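Local coordinates for protein putative hydrolase (Shewanella frigidimarina, PDB 3LHO) that probably works as an iron-dependent dioxygenase of the 2-oxoadipate dioxygenase/decarboxylase family, a likely 2-hydroxyglutarate synthase crystallised here with nickel, at residues A[35-40]-A[171-176]; A[43-48]-A[154-159]; A[47-52]-A[110-115]; A[184-187]-A[192-195]. All blocks are in the same frame, centred on the assembly; numbering follows the deposited sequence.

Contact 1. Residues A[35-40]-A[171-176]; sequences APIIND and NDLPEF
Ile38 and Asp172 touch along their flanks: CB of Ile38 lies 3.8 Å from CB of Asp172, and the CG2 methyl of Ile38 lies 3.8 Å from carboxylate atom OD2 of Asp172. With chi1 at -60°, Ile38 holds that methyl anti to its own backbone N, while the longer CD1 branch leads away from the aspartate. The second meeting is methyl to methyl, CD1 of Ile37 standing 4.0 Å from CD2 of Leu173, the two side chains crossing obliquely. At the far end a water donates to both sides, 2.7 Å from OD1 of Asp40 and 3.1 Å from OD1 of Asn171. The pairing marks where two neighbouring antiparallel strands of the mixed sheet part: residues 35-40 lead into strand 39-47, and residues 171-176 leave strand 165-169, in a family of the glyoxalase clan. Backbone bonding between Ile38 and Ser169 keeps them close. In the next shell, OD2 of Asp172 is held by OG of Ser169, and OD1 of Asp40 makes salt bridges to Lys93 and Arg239. Leu173, which also rests on Val168 and Val182, opens a type I turn that runs to Phe176 and carries the chain toward helix 179-188.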
loop_
_atom_site.group_PDB
_atom_site.type_symbol
_atom_site.label_atom_id
_atom_site.label_comp_id
_atom_site.label_asym_id
_atom_site.label_seq_id
_atom_site.Cartn_x
_atom_site.Cartn_y
_atom_site.Cartn_z
ATOM N N ALA A 35 -22.422 -0.432 2.522
ATOM C CA ALA A 35 -22.188 -0.479 1.075
ATOM C C ALA A 35 -20.687 -0.522 0.779
ATOM O O ALA A 35 -19.896 0.067 1.512
ATOM C CB ALA A 35 -22.816 0.737 0.395
ATOM N N PRO A 36 -20.291 -1.176 -0.332
ATOM C CA PRO A 36 -18.897 -1.050 -0.701
ATOM C C PRO A 36 -18.579 0.419 -1.066
ATOM O O PRO A 36 -19.463 1.182 -1.464
ATOM C CB PRO A 36 -18.765 -1.983 -1.908
ATOM C CG PRO A 36 -20.109 -2.001 -2.522
ATOM C CD PRO A 36 -21.116 -1.609 -1.473
ATOM N N ILE A 37 -17.333 0.792 -0.829
ATOM C CA ILE A 37 -16.805 2.137 -1.000
ATOM C C ILE A 37 -15.874 2.026 -2.191
ATOM O O ILE A 37 -15.127 1.053 -2.274
ATOM C CB ILE A 37 -15.974 2.496 0.252
ATOM C CG1 ILE A 37 -16.903 2.773 1.440
ATOM C CG2 ILE A 37 -15.091 3.684 0.019
ATOM C CD1 ILE A 37 -17.886 3.842 1.146
ATOM N N ILE A 38 -15.878 3.002 -3.100
ATOM C CA ILE A 38 -14.930 2.987 -4.193
ATOM C C ILE A 38 -13.529 3.430 -3.691
ATOM O O ILE A 38 -13.362 4.521 -3.086
ATOM C CB ILE A 38 -15.387 3.905 -5.380
ATOM C CG1 ILE A 38 -16.749 3.415 -5.922
ATOM C CG2 ILE A 38 -14.286 3.972 -6.466
ATOM C CD1 ILE A 38 -16.740 2.012 -6.386
ATOM N N ASN A 39 -12.524 2.612 -3.991
ATOM C CA ASN A 39 -11.141 2.953 -3.654
ATOM C C ASN A 39 -10.398 3.685 -4.787
ATOM O O ASN A 39 -10.546 3.348 -5.962
ATOM C CB ASN A 39 -10.401 1.676 -3.261
ATOM C CG ASN A 39 -10.971 1.034 -2.008
ATOM O OD1 ASN A 39 -11.373 -0.158 -2.010
ATOM N ND2 ASN A 39 -11.045 1.806 -0.946
ATOM N N ASP A 40 -9.630 4.703 -4.442
ATOM C CA ASP A 40 -8.742 5.369 -5.401
ATOM C C ASP A 40 -7.588 4.450 -5.822
ATOM O O ASP A 40 -7.238 4.359 -7.010
ATOM C CB ASP A 40 -8.116 6.631 -4.763
ATOM C CG ASP A 40 -7.216 7.377 -5.730
ATOM O OD1 ASP A 40 -7.754 7.916 -6.706
ATOM O OD2 ASP A 40 -5.966 7.367 -5.597
ATOM N N ASN A 171 -13.546 11.642 -4.292
ATOM C CA ASN A 171 -14.311 11.959 -5.507
ATOM C C ASN A 171 -15.614 11.173 -5.551
ATOM O O ASN A 171 -16.672 11.728 -5.802
ATOM C CB ASN A 171 -13.523 11.675 -6.785
ATOM C CG ASN A 171 -12.198 12.464 -6.870
ATOM O OD1 ASN A 171 -11.318 12.358 -5.988
ATOM N ND2 ASN A 171 -12.038 13.218 -7.946
ATOM N N ASP A 172 -15.528 9.873 -5.281
ATOM C CA ASP A 172 -16.669 8.968 -5.416
ATOM C C ASP A 172 -17.600 8.865 -4.211
ATOM O O ASP A 172 -18.673 8.266 -4.334
ATOM C CB ASP A 172 -16.182 7.593 -5.780
ATOM C CG ASP A 172 -15.625 7.516 -7.231
ATOM O OD1 ASP A 172 -16.409 7.244 -8.164
ATOM O OD2 ASP A 172 -14.399 7.641 -7.421
ATOM N N LEU A 173 -17.235 9.441 -3.069
ATOM C CA LEU A 173 -18.129 9.367 -1.886
ATOM C C LEU A 173 -19.358 10.263 -2.126
ATOM O O LEU A 173 -19.220 11.463 -2.330
ATOM C CB LEU A 173 -17.425 9.826 -0.615
ATOM C CG LEU A 173 -16.317 8.969 -0.005
ATOM C CD1 LEU A 173 -15.665 9.754 1.127
ATOM C CD2 LEU A 173 -16.847 7.603 0.486
ATOM N N PRO A 174 -20.565 9.680 -2.135
ATOM C CA PRO A 174 -21.724 10.531 -2.419
ATOM C C PRO A 174 -22.057 11.615 -1.394
ATOM O O PRO A 174 -22.661 12.614 -1.762
ATOM C CB PRO A 174 -22.883 9.534 -2.541
ATOM C CG PRO A 174 -22.413 8.259 -1.998
ATOM C CD PRO A 174 -20.913 8.245 -2.138
ATOM N N GLU A 175 -21.669 11.430 -0.133
ATOM C CA GLU A 175 -22.062 12.366 0.923
ATOM C C GLU A 175 -21.030 13.432 1.256
ATOM O O GLU A 175 -21.265 14.257 2.136
ATOM C CB GLU A 175 -22.372 11.605 2.204
ATOM C CG GLU A 175 -23.552 10.687 2.115
ATOM C CD GLU A 175 -23.542 9.634 3.212
ATOM O OE1 GLU A 175 -22.876 9.843 4.252
ATOM O OE2 GLU A 175 -24.191 8.582 3.026
ATOM N N PHE A 176 -19.869 13.396 0.627
ATOM C CA PHE A 176 -18.794 14.325 0.974
ATOM C C PHE A 176 -18.271 14.990 -0.272
ATOM O O PHE A 176 -18.162 14.371 -1.335
ATOM C CB PHE A 176 -17.642 13.614 1.679
ATOM C CG PHE A 176 -17.965 13.129 3.058
ATOM C CD1 PHE A 176 -17.764 13.949 4.153
ATOM C CD2 PHE A 176 -18.428 11.840 3.265
ATOM C CE1 PHE A 176 -18.059 13.507 5.436
ATOM C CE2 PHE A 176 -18.710 11.386 4.548
ATOM C CZ PHE A 176 -18.534 12.226 5.631
HETATM O O HOH W 1 -9.884 9.593 -6.393
#

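Contact 2. Residues A[43-48]-A[154-159]; sequences ALRTFN and AWVAAL
Trp155 is the first residue of 154-159 to reach the strand, its indole crossing the Arg45 side chain at about a right angle. CG of Trp155 is anti to the backbone N (chi1 -170°), which brings the benzo-ring atom CE3 to 3.8 Å from CD of Arg45. NH1 of Arg45 then reaches back to 3.6 Å from CB of Trp155, which sits at the guanidinium edge. The guanidinium and indole planes are 72° apart, so the groups do not stack; CZ of Arg45 is 5.0 Å from the centroid of the five-membered ring of Trp155, at most a weak cation-pi attraction. NE1 of Trp155 is bonded to the carbonyl O of Ser231. With an alanine in place of Trp155, the extended Arg45 chain would probably lose its flank, Ser231 O its indole donor, and a gap would open beside Leu159. Val156 follows: its CG2 is 3.7 Å from CB of Arg45. Helix 151-159 lies against strand 39-47 of the mixed sheet, the short axes 8.8 Å apart and nearly perpendicular at 95°. The other methyl of Val156, CG1, packs 3.6 Å from CE2 of Phe47. One turn on, CD1 of Leu159 sits 3.3 Å above the Trp155 ring plane, toward its rim. The Arg45 side chain is about 9 Å from the bound nickel, and its NE is hydrogen-bonded to a di(hydroxyethyl)ether molecule.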
loop_
_atom_site.group_PDB
_atom_site.type_symbol
_atom_site.label_atom_id
_atom_site.label_comp_id
_atom_site.label_asym_id
_atom_site.label_seq_id
_atom_site.Cartn_x
_atom_site.Cartn_y
_atom_site.Cartn_z
ATOM N N ALA A 43 -1.700 0.089 -2.513
ATOM C CA ALA A 43 -0.241 0.217 -2.627
ATOM C C ALA A 43 0.396 -1.075 -2.166
ATOM O O ALA A 43 0.051 -1.570 -1.065
ATOM C CB ALA A 43 0.274 1.383 -1.763
ATOM N N LEU A 44 1.315 -1.605 -2.970
ATOM C CA LEU A 44 2.101 -2.792 -2.636
ATOM C C LEU A 44 3.585 -2.476 -2.716
ATOM O O LEU A 44 3.971 -1.531 -3.415
ATOM C CB LEU A 44 1.747 -3.943 -3.594
ATOM C CG LEU A 44 0.298 -4.351 -3.744
ATOM C CD1 LEU A 44 0.187 -5.390 -4.908
ATOM C CD2 LEU A 44 -0.278 -4.976 -2.447
ATOM N N ARG A 45 4.406 -3.258 -2.015
ATOM C CA ARG A 45 5.846 -2.984 -1.897
ATOM C C ARG A 45 6.634 -4.248 -2.158
ATOM O O ARG A 45 6.169 -5.317 -1.861
ATOM C CB ARG A 45 6.149 -2.591 -0.470
ATOM C CG ARG A 45 5.497 -1.275 -0.058
ATOM C CD ARG A 45 5.872 -0.945 1.343
ATOM N NE ARG A 45 5.572 0.448 1.636
ATOM C CZ ARG A 45 5.905 1.100 2.745
ATOM N NH1 ARG A 45 6.554 0.492 3.720
ATOM N NH2 ARG A 45 5.585 2.388 2.869
ATOM N N THR A 46 7.861 -4.126 -2.639
ATOM C CA THR A 46 8.734 -5.305 -2.775
ATOM C C THR A 46 10.163 -4.812 -2.944
ATOM O O THR A 46 10.424 -3.602 -2.733
ATOM C CB THR A 46 8.312 -6.217 -3.938
ATOM O OG1 THR A 46 9.016 -7.478 -3.848
ATOM C CG2 THR A 46 8.569 -5.561 -5.282
ATOM N N PHE A 47 11.084 -5.733 -3.226
ATOM C CA PHE A 47 12.487 -5.388 -3.554
ATOM C C PHE A 47 12.797 -5.676 -5.005
ATOM O O PHE A 47 12.151 -6.517 -5.615
ATOM C CB PHE A 47 13.436 -6.225 -2.696
ATOM C CG PHE A 47 13.208 -6.091 -1.220
ATOM C CD1 PHE A 47 13.617 -4.986 -0.546
ATOM C CD2 PHE A 47 12.589 -7.100 -0.508
ATOM C CE1 PHE A 47 13.424 -4.862 0.818
ATOM C CE2 PHE A 47 12.390 -6.980 0.842
ATOM C CZ PHE A 47 12.800 -5.850 1.504
ATOM N N ASN A 48 13.823 -5.022 -5.568
ATOM C CA ASN A 48 14.220 -5.288 -6.953
ATOM C C ASN A 48 15.075 -6.589 -7.118
ATOM O O ASN A 48 16.132 -6.621 -7.769
ATOM C CB ASN A 48 14.937 -4.056 -7.519
ATOM C CG ASN A 48 16.295 -3.880 -6.902
ATOM O OD1 ASN A 48 16.564 -4.387 -5.792
ATOM N ND2 ASN A 48 17.180 -3.244 -7.628
ATOM N N ALA A 154 12.342 -2.301 6.291
ATOM C CA ALA A 154 11.977 -2.949 7.585
ATOM C C ALA A 154 10.518 -3.423 7.627
ATOM O O ALA A 154 10.191 -4.560 8.088
ATOM C CB ALA A 154 12.264 -1.972 8.754
ATOM N N TRP A 155 9.636 -2.592 7.077
ATOM C CA TRP A 155 8.229 -2.896 6.972
ATOM C C TRP A 155 8.023 -4.157 6.166
ATOM O O TRP A 155 7.311 -5.046 6.600
ATOM C CB TRP A 155 7.430 -1.733 6.347
ATOM C CG TRP A 155 5.951 -1.910 6.442
ATOM C CD1 TRP A 155 5.125 -1.438 7.439
ATOM C CD2 TRP A 155 5.100 -2.608 5.507
ATOM N NE1 TRP A 155 3.825 -1.812 7.185
ATOM C CE2 TRP A 155 3.780 -2.509 5.995
ATOM C CE3 TRP A 155 5.328 -3.261 4.270
ATOM C CZ2 TRP A 155 2.690 -3.082 5.320
ATOM C CZ3 TRP A 155 4.260 -3.814 3.597
ATOM C CH2 TRP A 155 2.943 -3.712 4.116
ATOM N N VAL A 156 8.647 -4.229 5.000
ATOM C CA VAL A 156 8.507 -5.428 4.171
ATOM C C VAL A 156 9.100 -6.634 4.894
ATOM O O VAL A 156 8.477 -7.698 4.922
ATOM C CB VAL A 156 9.147 -5.285 2.783
ATOM C CG1 VAL A 156 9.026 -6.620 2.066
ATOM C CG2 VAL A 156 8.471 -4.213 1.977
ATOM N N ALA A 157 10.255 -6.453 5.557
ATOM C CA ALA A 157 10.856 -7.553 6.328
ATOM C C ALA A 157 9.920 -8.043 7.443
ATOM O O ALA A 157 9.790 -9.286 7.678
ATOM C CB ALA A 157 12.238 -7.129 6.896
ATOM N N ALA A 158 9.239 -7.112 8.119
ATOM C CA ALA A 158 8.350 -7.478 9.261
ATOM C C ALA A 158 7.021 -8.099 8.843
ATOM O O ALA A 158 6.513 -9.013 9.521
ATOM C CB ALA A 158 8.096 -6.272 10.210
ATOM N N LEU A 159 6.425 -7.602 7.770
ATOM C CA LEU A 159 5.019 -7.988 7.440
ATOM C C LEU A 159 4.848 -8.783 6.136
ATOM O O LEU A 159 3.832 -9.468 5.938
ATOM C CB LEU A 159 4.146 -6.724 7.440
ATOM C CG LEU A 159 3.909 -6.174 8.868
ATOM C CD1 LEU A 159 3.381 -4.784 8.802
ATOM C CD2 LEU A 159 2.964 -7.066 9.680
#

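Contact 3. Residues A[47-52]-A[110-115]; sequences FNIAKV and KSIHGL. With SO4 (sulfate ion), chain C.
Phe47 and Ile112 make the more nearly centred of two CH-pi contacts: CG2 of Ile112 stands 3.5 Å from the ring centroid of Phe47, only 4° off the ring normal. With chi1 at -70°, Ile112 holds this methyl anti to the backbone N and pointing squarely at the ring. The second is Ile49 over the imidazole, its CD1 lying 3.8 Å from the centroid of the His113 ring and shifted toward the rim. Plain apolar contact joins the two pairs, since CD1 of Ile49 also comes within 3.8 Å of CG2 of Ile112. Replacing Phe47 with an alanine would probably strip the Ile112 methyl of its aromatic floor and open a gap between residues 47-52 and the helix. These contacts pack helix 106-116 against the connection between strand 39-47 and helix 54-62, where an inverse gamma turn at Asn48 bends the chain. Among the polar contacts, N of Val52 is bonded to O of Ile49 at 2.8 Å, spanning the 3-10 segment 50-51, and NZ of Lys51 bonds to the carbonyls of Ile116 and Val119 near the helix end. A sulfate ion, probably from the crystallisation liquor, sits beside both segments. N of Ala50 donates to its O2 over 2.8 Å, fairly straight at 163°, and its O3 lies in the imidazole plane at the ring edge, 3.6 Å from CE1 of His113.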
loop_
_atom_site.group_PDB
_atom_site.type_symbol
_atom_site.label_atom_id
_atom_site.label_comp_id
_atom_site.label_asym_id
_atom_site.label_seq_id
_atom_site.Cartn_x
_atom_site.Cartn_y
_atom_site.Cartn_z
ATOM N N PHE A 47 11.084 -5.733 -3.226
ATOM C CA PHE A 47 12.487 -5.388 -3.554
ATOM C C PHE A 47 12.797 -5.676 -5.005
ATOM O O PHE A 47 12.151 -6.517 -5.615
ATOM C CB PHE A 47 13.436 -6.225 -2.696
ATOM C CG PHE A 47 13.208 -6.091 -1.220
ATOM C CD1 PHE A 47 13.617 -4.986 -0.546
ATOM C CD2 PHE A 47 12.589 -7.100 -0.508
ATOM C CE1 PHE A 47 13.424 -4.862 0.818
ATOM C CE2 PHE A 47 12.390 -6.980 0.842
ATOM C CZ PHE A 47 12.800 -5.850 1.504
ATOM N N ASN A 48 13.823 -5.022 -5.568
ATOM C CA ASN A 48 14.220 -5.288 -6.953
ATOM C C ASN A 48 15.075 -6.589 -7.118
ATOM O O ASN A 48 16.132 -6.621 -7.769
ATOM C CB ASN A 48 14.937 -4.056 -7.519
ATOM C CG ASN A 48 16.295 -3.880 -6.902
ATOM O OD1 ASN A 48 16.564 -4.387 -5.792
ATOM N ND2 ASN A 48 17.180 -3.244 -7.628
ATOM N N ILE A 49 14.602 -7.669 -6.512
ATOM C CA ILE A 49 15.244 -8.983 -6.578
ATOM C C ILE A 49 14.301 -9.775 -7.531
ATOM O O ILE A 49 13.067 -9.782 -7.325
ATOM C CB ILE A 49 15.328 -9.628 -5.169
ATOM C CG1 ILE A 49 16.337 -8.860 -4.285
ATOM C CG2 ILE A 49 15.706 -11.114 -5.250
ATOM C CD1 ILE A 49 16.419 -9.256 -2.850
ATOM N N ALA A 50 14.877 -10.378 -8.579
ATOM C CA ALA A 50 14.126 -10.962 -9.709
ATOM C C ALA A 50 12.945 -11.808 -9.245
ATOM O O ALA A 50 11.789 -11.696 -9.728
ATOM C CB ALA A 50 15.097 -11.821 -10.611
ATOM N N LYS A 51 13.218 -12.658 -8.297
ATOM C CA LYS A 51 12.184 -13.575 -7.813
ATOM C C LYS A 51 10.869 -12.865 -7.397
ATOM O O LYS A 51 9.763 -13.449 -7.480
ATOM C CB LYS A 51 12.696 -14.355 -6.605
ATOM C CG LYS A 51 11.844 -15.612 -6.322
ATOM C CD LYS A 51 12.190 -16.358 -5.000
ATOM C CE LYS A 51 13.600 -16.865 -4.922
ATOM N NZ LYS A 51 13.862 -17.553 -3.608
ATOM N N VAL A 52 10.972 -11.628 -6.918
ATOM C CA VAL A 52 9.831 -10.938 -6.290
ATOM C C VAL A 52 9.713 -9.491 -6.763
ATOM O O VAL A 52 9.082 -8.694 -6.111
ATOM C CB VAL A 52 9.918 -10.939 -4.717
ATOM C CG1 VAL A 52 9.853 -12.333 -4.159
ATOM C CG2 VAL A 52 11.170 -10.277 -4.206
ATOM N N LYS A 110 22.845 -8.013 2.081
ATOM C CA LYS A 110 22.949 -9.428 2.419
ATOM C C LYS A 110 21.738 -9.867 3.215
ATOM O O LYS A 110 21.196 -10.962 2.964
ATOM C CB LYS A 110 24.250 -9.715 3.191
ATOM C CG LYS A 110 24.372 -11.151 3.756
ATOM C CD LYS A 110 25.825 -11.504 4.163
ATOM C CE LYS A 110 25.945 -12.965 4.624
ATOM N NZ LYS A 110 27.379 -13.452 4.682
ATOM N N SER A 111 21.288 -9.037 4.162
ATOM C CA SER A 111 20.143 -9.424 4.984
ATOM C C SER A 111 18.868 -9.552 4.155
ATOM O O SER A 111 18.103 -10.485 4.352
ATOM C CB SER A 111 19.910 -8.443 6.135
ATOM O OG SER A 111 20.893 -8.662 7.136
ATOM N N ILE A 112 18.651 -8.609 3.245
ATOM C CA ILE A 112 17.450 -8.595 2.410
ATOM C C ILE A 112 17.495 -9.816 1.497
ATOM O O ILE A 112 16.512 -10.570 1.450
ATOM C CB ILE A 112 17.298 -7.309 1.613
ATOM C CG1 ILE A 112 16.964 -6.141 2.559
ATOM C CG2 ILE A 112 16.218 -7.418 0.509
ATOM C CD1 ILE A 112 17.124 -4.753 1.901
ATOM N N HIS A 113 18.644 -10.069 0.854
ATOM C CA HIS A 113 18.763 -11.286 0.030
ATOM C C HIS A 113 18.492 -12.533 0.816
ATOM O O HIS A 113 17.857 -13.470 0.312
ATOM C CB HIS A 113 20.102 -11.393 -0.669
ATOM C CG HIS A 113 20.175 -10.572 -1.895
ATOM N ND1 HIS A 113 19.642 -10.992 -3.096
ATOM C CD2 HIS A 113 20.677 -9.338 -2.107
ATOM C CE1 HIS A 113 19.851 -10.057 -4.006
ATOM N NE2 HIS A 113 20.450 -9.032 -3.424
ATOM N N GLY A 114 18.909 -12.544 2.075
ATOM C CA GLY A 114 18.686 -13.678 2.931
ATOM C C GLY A 114 17.237 -13.980 3.213
ATOM O O GLY A 114 16.856 -15.153 3.381
ATOM N N LEU A 115 16.412 -12.931 3.288
ATOM C CA LEU A 115 14.972 -13.125 3.498
ATOM C C LEU A 115 14.326 -13.640 2.217
ATOM O O LEU A 115 13.534 -14.555 2.247
ATOM C CB LEU A 115 14.322 -11.802 3.927
ATOM C CG LEU A 115 14.952 -11.030 5.124
ATOM C CD1 LEU A 115 14.132 -9.802 5.450
ATOM C CD2 LEU A 115 15.083 -11.873 6.373
HETATM S S SO4 C . 18.435 -11.241 -8.619
HETATM O O1 SO4 C . 17.630 -12.454 -8.740
HETATM O O2 SO4 C . 17.613 -10.032 -8.776
HETATM O O3 SO4 C . 19.112 -11.265 -7.319
HETATM O O4 SO4 C . 19.404 -11.230 -9.716
#

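Contact 4. Residues A[184-187]-A[192-195]; sequences QALK and VLNS
Leu186, Lys187 and Leu193 build this contact without any flat group: no ring, amide side chain or carboxylate of either segment meets the other, so there are no faces or edges to assign. Leu193 points at the helix and divides its two methyls between neighbouring residues. CD2 of Leu193 goes to CD1 of Leu186, 3.8 Å away, and CD1 of Leu193 goes to the methylene CD of Lys187 at 3.6 Å. The CG of Lys187 lies farther from CD1 of Leu193, at 4.1 Å. Both helix side chains cross that of Leu193 at about a right angle, Leu186 with a terminal methyl and Lys187 with the methylenes of its middle. Lys187 contributes only its aliphatic part: its chain bends at chi2 (139°) and chi3 (83°), carrying its middle across the end of the leucine while NZ goes on to a salt bridge with Glu199, a residue that Leu193 also touches. Leu186 and Leu193 are buried, and Leu186 also touches Ile27 and Leu30 of helix 22-32. The summed buried surface is 160 Å². Backbone bonds from Val192 to Met214 and from Asn194 to Ser212 tie the returning chain alongside strand 208-212, an outermost strand of the mixed sheet. The arrangement is a helix-to-loop reversal in which Leu193, five residues past the end of helix 179-188, packs back on the helix's last turn.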
loop_
_atom_site.group_PDB
_atom_site.type_symbol
_atom_site.label_atom_id
_atom_site.label_comp_id
_atom_site.label_asym_id
_atom_site.label_seq_id
_atom_site.Cartn_x
_atom_site.Cartn_y
_atom_site.Cartn_z
ATOM N N GLN A 184 -13.029 15.684 9.208
ATOM C CA GLN A 184 -13.794 16.111 10.376
ATOM C C GLN A 184 -14.699 14.972 10.863
ATOM O O GLN A 184 -14.752 14.718 12.060
ATOM C CB GLN A 184 -14.585 17.395 10.089
ATOM C CG GLN A 184 -15.165 18.098 11.326
ATOM C CD GLN A 184 -14.118 18.334 12.417
ATOM O OE1 GLN A 184 -12.998 18.777 12.144
ATOM N NE2 GLN A 184 -14.465 17.990 13.650
ATOM N N ALA A 185 -15.362 14.262 9.944
ATOM C CA ALA A 185 -16.226 13.116 10.307
ATOM C C ALA A 185 -15.423 12.009 10.994
ATOM O O ALA A 185 -15.920 11.310 11.882
ATOM C CB ALA A 185 -16.940 12.539 9.067
ATOM N N LEU A 186 -14.198 11.807 10.525
ATOM C CA LEU A 186 -13.338 10.783 11.095
ATOM C C LEU A 186 -12.966 11.158 12.532
ATOM O O LEU A 186 -13.048 10.328 13.426
ATOM C CB LEU A 186 -12.065 10.634 10.272
ATOM C CG LEU A 186 -12.270 10.156 8.836
ATOM C CD1 LEU A 186 -10.915 10.067 8.143
ATOM C CD2 LEU A 186 -13.033 8.838 8.827
ATOM N N LYS A 187 -12.551 12.400 12.728
ATOM C CA LYS A 187 -12.206 12.866 14.093
ATOM C C LYS A 187 -13.413 12.829 15.042
ATOM O O LYS A 187 -13.284 12.366 16.177
ATOM C CB LYS A 187 -11.591 14.257 14.047
ATOM C CG LYS A 187 -10.167 14.225 13.505
ATOM C CD LYS A 187 -9.890 15.374 12.581
ATOM C CE LYS A 187 -9.525 16.616 13.290
ATOM N NZ LYS A 187 -9.119 17.624 12.324
ATOM N N VAL A 192 -8.003 9.031 15.025
ATOM C CA VAL A 192 -6.938 10.021 14.982
ATOM C C VAL A 192 -6.215 9.950 13.638
ATOM O O VAL A 192 -5.913 8.877 13.116
ATOM C CB VAL A 192 -5.938 9.893 16.180
ATOM C CG1 VAL A 192 -5.332 8.519 16.243
ATOM C CG2 VAL A 192 -4.850 10.965 16.106
ATOM N N LEU A 193 -5.951 11.126 13.085
ATOM C CA LEU A 193 -5.326 11.268 11.795
ATOM C C LEU A 193 -3.852 11.535 11.918
ATOM O O LEU A 193 -3.416 12.126 12.914
ATOM C CB LEU A 193 -5.969 12.463 11.077
ATOM C CG LEU A 193 -7.490 12.343 10.929
ATOM C CD1 LEU A 193 -8.049 13.485 10.113
ATOM C CD2 LEU A 193 -7.881 11.008 10.273
ATOM N N ASN A 194 -3.076 11.124 10.920
ATOM C CA ASN A 194 -1.683 11.550 10.838
ATOM C C ASN A 194 -1.652 13.026 10.556
ATOM O O ASN A 194 -2.222 13.494 9.562
ATOM C CB ASN A 194 -0.885 10.849 9.735
ATOM C CG ASN A 194 0.552 11.397 9.616
ATOM O OD1 ASN A 194 1.201 11.686 10.620
ATOM N ND2 ASN A 194 1.030 11.561 8.392
ATOM N N SER A 195 -0.987 13.780 11.428
ATOM C CA SER A 195 -0.904 15.220 11.226
ATOM C C SER A 195 0.525 15.701 11.013
ATOM O O SER A 195 0.774 16.889 11.061
ATOM C CB SER A 195 -1.602 15.994 12.356
ATOM O OG SER A 195 -1.181 15.548 13.623
#

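Contacts 1 and 2 lie at the two ends of strand 39-47, their centres 28 Å apart on opposite sides of the chain's centre. Between their first segments comes His41, which with His165 and Glu235 binds the nickel, at a site where the family would carry iron. Contacts 2 and 3 have centres 10 Å apart and share Phe47, which packs on one helix in each; they also touch where CB of Ala157 meets CD1 of Leu115 at 3.6 Å. At the other end, contacts 1 and 4 have centres 17 Å apart and are joined by CZ of Phe176 against CB of Ala185, 3.8 Å apart. The centres of contacts 3 and 4 are 36 Å apart.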